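Local coordinates for protein RNA-dependent RNA Polymerase (Bombyx mori cytoplasmic polyhedrosis virus, PDB 6TZ0) that catalyses RNA-templated RNA synthesis for transcription and, probably, for replication of the viral double-stranded RNA genome, at residues A[411-419]-A[936-944]. Residues are numbered along the deposited sequence; the frame is centred on the assembly and turned at random.
Sequences IHHDEAWLN and SLEQLGKLG
The first turns of helix 413-422, in the polymerase domain, pack against the loop between helices 927-937 and 945-958 of the C-terminal region, Glu415 and Gly941 coming nearest, 4.8 Å between their CA atoms. Gly941 passes close to the helix and, lacking a side chain, sets its CA near the plane of the His412 ring, at the edge, 3.8 Å from NE2. Lys942 lies against Glu415 and His412, the N-cap residue of the helix. Its aliphatic chain, bent at chi2 (-71°), runs past His412 in the opposite direction, CG lying 3.8 Å from CD2 of the ring and CE packing on CB, and crosses Glu415 at about a right angle, with CG 3.7 Å from Glu415 CB. NZ remains 5.1 Å from His412 ND1. One turn further along, Leu418 turns its two methyls to different partners: CD1 meets Leu940 CB at 3.9 Å, whereas CD2 reaches the carbonyl O of Leu937 at 3.8 Å. Asp414 rests CB on Leu940 O, its carboxylate hydrogen-bonded to Tyr460 and salt-bridged to Arg461. Helix 449-455 contacts both segments through Trp417, Leu937 and Leu940, while helix 973-979 packs on Leu937 and the Viral structural protein 4 chain touches Ser936, Gln939 and Leu943.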
loop_
_atom_site.group_PDB
_atom_site.type_symbol
_atom_site.label_atom_id
_atom_site.label_comp_id
_atom_site.label_asym_id
_atom_site.label_seq_id
_atom_site.Cartn_x
_atom_site.Cartn_y
_atom_site.Cartn_z
ATOM N N ILE A 411 19.043 4.799 -15.466
ATOM C CA ILE A 411 18.750 4.714 -14.041
ATOM C C ILE A 411 19.651 3.656 -13.423
ATOM O O ILE A 411 19.774 2.550 -13.960
ATOM C CB ILE A 411 17.262 4.379 -13.796
ATOM C CG1 ILE A 411 16.367 5.492 -14.328
ATOM C CG2 ILE A 411 16.979 4.143 -12.329
ATOM C CD1 ILE A 411 14.911 5.123 -14.351
ATOM N N HIS A 412 20.296 3.997 -12.310
ATOM C CA HIS A 412 21.004 3.022 -11.490
ATOM C C HIS A 412 19.975 2.389 -10.562
ATOM O O HIS A 412 19.407 3.067 -9.703
ATOM C CB HIS A 412 22.139 3.673 -10.707
ATOM C CG HIS A 412 23.002 2.696 -9.974
ATOM N ND1 HIS A 412 23.903 1.876 -10.614
ATOM C CD2 HIS A 412 23.102 2.408 -8.657
ATOM C CE1 HIS A 412 24.521 1.124 -9.723
ATOM N NE2 HIS A 412 24.054 1.426 -8.528
ATOM N N HIS A 413 19.732 1.094 -10.735
ATOM C CA HIS A 413 18.582 0.457 -10.118
ATOM C C HIS A 413 18.856 -0.059 -8.715
ATOM O O HIS A 413 17.908 -0.254 -7.945
ATOM C CB HIS A 413 18.089 -0.672 -11.019
ATOM C CG HIS A 413 17.611 -0.194 -12.354
ATOM N ND1 HIS A 413 16.386 0.409 -12.534
ATOM C CD2 HIS A 413 18.209 -0.197 -13.566
ATOM C CE1 HIS A 413 16.241 0.736 -13.805
ATOM N NE2 HIS A 413 17.335 0.385 -14.452
ATOM N N ASP A 414 20.122 -0.247 -8.353
ATOM C CA ASP A 414 20.459 -0.656 -6.997
ATOM C C ASP A 414 20.249 0.484 -6.012
ATOM O O ASP A 414 19.665 0.294 -4.936
ATOM C CB ASP A 414 21.900 -1.138 -6.967
ATOM C CG ASP A 414 22.088 -2.381 -7.775
ATOM O OD1 ASP A 414 21.103 -3.117 -7.899
ATOM O OD2 ASP A 414 23.199 -2.626 -8.285
ATOM N N GLU A 415 20.726 1.677 -6.369
ATOM C CA GLU A 415 20.480 2.855 -5.553
ATOM C C GLU A 415 18.998 3.197 -5.512
ATOM O O GLU A 415 18.504 3.671 -4.486
ATOM C CB GLU A 415 21.303 4.027 -6.082
ATOM C CG GLU A 415 21.247 5.291 -5.246
ATOM C CD GLU A 415 21.908 5.139 -3.891
ATOM O OE1 GLU A 415 22.834 4.316 -3.761
ATOM O OE2 GLU A 415 21.498 5.847 -2.949
ATOM N N ALA A 416 18.270 2.906 -6.593
ATOM C CA ALA A 416 16.826 3.105 -6.599
ATOM C C ALA A 416 16.123 2.140 -5.652
ATOM O O ALA A 416 15.170 2.524 -4.972
ATOM C CB ALA A 416 16.286 2.957 -8.017
ATOM N N TRP A 417 16.586 0.889 -5.583
ATOM C CA TRP A 417 16.020 -0.074 -4.640
ATOM C C TRP A 417 16.299 0.314 -3.193
ATOM O O TRP A 417 15.414 0.209 -2.330
ATOM C CB TRP A 417 16.566 -1.467 -4.945
ATOM C CG TRP A 417 16.307 -2.485 -3.886
ATOM C CD1 TRP A 417 17.228 -3.025 -3.043
ATOM C CD2 TRP A 417 15.053 -3.077 -3.540
ATOM N NE1 TRP A 417 16.633 -3.920 -2.201
ATOM C CE2 TRP A 417 15.296 -3.972 -2.484
ATOM C CE3 TRP A 417 13.751 -2.943 -4.021
ATOM C CZ2 TRP A 417 14.288 -4.722 -1.900
ATOM C CZ3 TRP A 417 12.755 -3.690 -3.443
ATOM C CH2 TRP A 417 13.027 -4.566 -2.393
ATOM N N LEU A 418 17.515 0.784 -2.910
ATOM C CA LEU A 418 17.819 1.249 -1.558
ATOM C C LEU A 418 17.024 2.496 -1.183
ATOM O O LEU A 418 16.575 2.616 -0.037
ATOM C CB LEU A 418 19.318 1.500 -1.409
ATOM C CG LEU A 418 20.183 0.352 -0.885
ATOM C CD1 LEU A 418 20.280 -0.812 -1.842
ATOM C CD2 LEU A 418 21.563 0.882 -0.589
ATOM N N ASN A 419 16.807 3.413 -2.130
ATOM C CA ASN A 419 15.969 4.575 -1.853
ATOM C C ASN A 419 14.507 4.191 -1.705
ATOM O O ASN A 419 13.762 4.855 -0.981
ATOM C CB ASN A 419 16.117 5.612 -2.962
ATOM C CG ASN A 419 17.495 6.224 -3.001
ATOM O OD1 ASN A 419 18.103 6.477 -1.965
ATOM N ND2 ASN A 419 17.996 6.478 -4.202
ATOM N N SER A 936 27.900 -2.710 5.768
ATOM C CA SER A 936 27.541 -3.723 4.784
ATOM C C SER A 936 26.412 -3.255 3.878
ATOM O O SER A 936 26.358 -3.649 2.710
ATOM C CB SER A 936 27.150 -5.019 5.481
ATOM O OG SER A 936 25.954 -4.852 6.215
ATOM N N LEU A 937 25.511 -2.417 4.392
ATOM C CA LEU A 937 24.414 -1.921 3.568
ATOM C C LEU A 937 24.890 -0.906 2.539
ATOM O O LEU A 937 24.329 -0.834 1.441
ATOM C CB LEU A 937 23.336 -1.320 4.464
ATOM C CG LEU A 937 22.084 -0.734 3.824
ATOM C CD1 LEU A 937 21.390 -1.772 2.980
ATOM C CD2 LEU A 937 21.167 -0.243 4.908
ATOM N N GLU A 938 25.935 -0.138 2.857
ATOM C CA GLU A 938 26.475 0.833 1.905
ATOM C C GLU A 938 27.120 0.206 0.677
ATOM O O GLU A 938 27.385 0.926 -0.289
ATOM C CB GLU A 938 27.520 1.719 2.571
ATOM C CG GLU A 938 26.976 2.682 3.571
ATOM C CD GLU A 938 28.059 3.537 4.178
ATOM O OE1 GLU A 938 29.246 3.301 3.875
ATOM O OE2 GLU A 938 27.727 4.445 4.968
ATOM N N GLN A 939 27.390 -1.096 0.682
ATOM C CA GLN A 939 28.092 -1.734 -0.415
ATOM C C GLN A 939 27.153 -2.273 -1.482
ATOM O O GLN A 939 27.531 -3.195 -2.207
ATOM C CB GLN A 939 28.969 -2.868 0.113
ATOM C CG GLN A 939 29.901 -2.454 1.224
ATOM C CD GLN A 939 30.653 -1.194 0.902
ATOM O OE1 GLN A 939 30.481 -0.173 1.559
ATOM N NE2 GLN A 939 31.473 -1.245 -0.135
ATOM N N LEU A 940 25.940 -1.734 -1.593
ATOM C CA LEU A 940 24.940 -2.328 -2.470
ATOM C C LEU A 940 24.565 -1.472 -3.666
ATOM O O LEU A 940 23.932 -1.984 -4.586
ATOM C CB LEU A 940 23.665 -2.662 -1.688
ATOM C CG LEU A 940 23.789 -3.717 -0.590
ATOM C CD1 LEU A 940 22.430 -3.983 0.015
ATOM C CD2 LEU A 940 24.412 -4.988 -1.104
ATOM N N GLY A 941 24.921 -0.191 -3.680
ATOM C CA GLY A 941 24.710 0.632 -4.856
ATOM C C GLY A 941 25.261 2.026 -4.662
ATOM O O GLY A 941 25.122 2.577 -3.567
ATOM N N LYS A 942 25.876 2.595 -5.708
ATOM C CA LYS A 942 26.554 3.898 -5.687
ATOM C C LYS A 942 27.625 3.949 -4.593
ATOM O O LYS A 942 27.497 4.633 -3.579
ATOM C CB LYS A 942 25.564 5.061 -5.548
ATOM C CG LYS A 942 24.700 5.302 -6.763
ATOM C CD LYS A 942 25.502 5.879 -7.912
ATOM C CE LYS A 942 24.587 6.241 -9.072
ATOM N NZ LYS A 942 25.331 6.787 -10.238
ATOM N N LEU A 943 28.673 3.163 -4.828
ATOM C CA LEU A 943 29.797 3.076 -3.906
ATOM C C LEU A 943 30.515 4.412 -3.757
ATOM O O LEU A 943 30.765 5.118 -4.736
ATOM C CB LEU A 943 30.792 2.032 -4.402
ATOM C CG LEU A 943 30.329 0.589 -4.500
ATOM C CD1 LEU A 943 31.427 -0.255 -5.096
ATOM C CD2 LEU A 943 29.943 0.073 -3.140
ATOM N N GLY A 944 30.845 4.757 -2.515
ATOM C CA GLY A 944 31.771 5.831 -2.230
ATOM C C GLY A 944 31.171 7.168 -1.858
ATOM O O GLY A 944 31.930 8.107 -1.597
#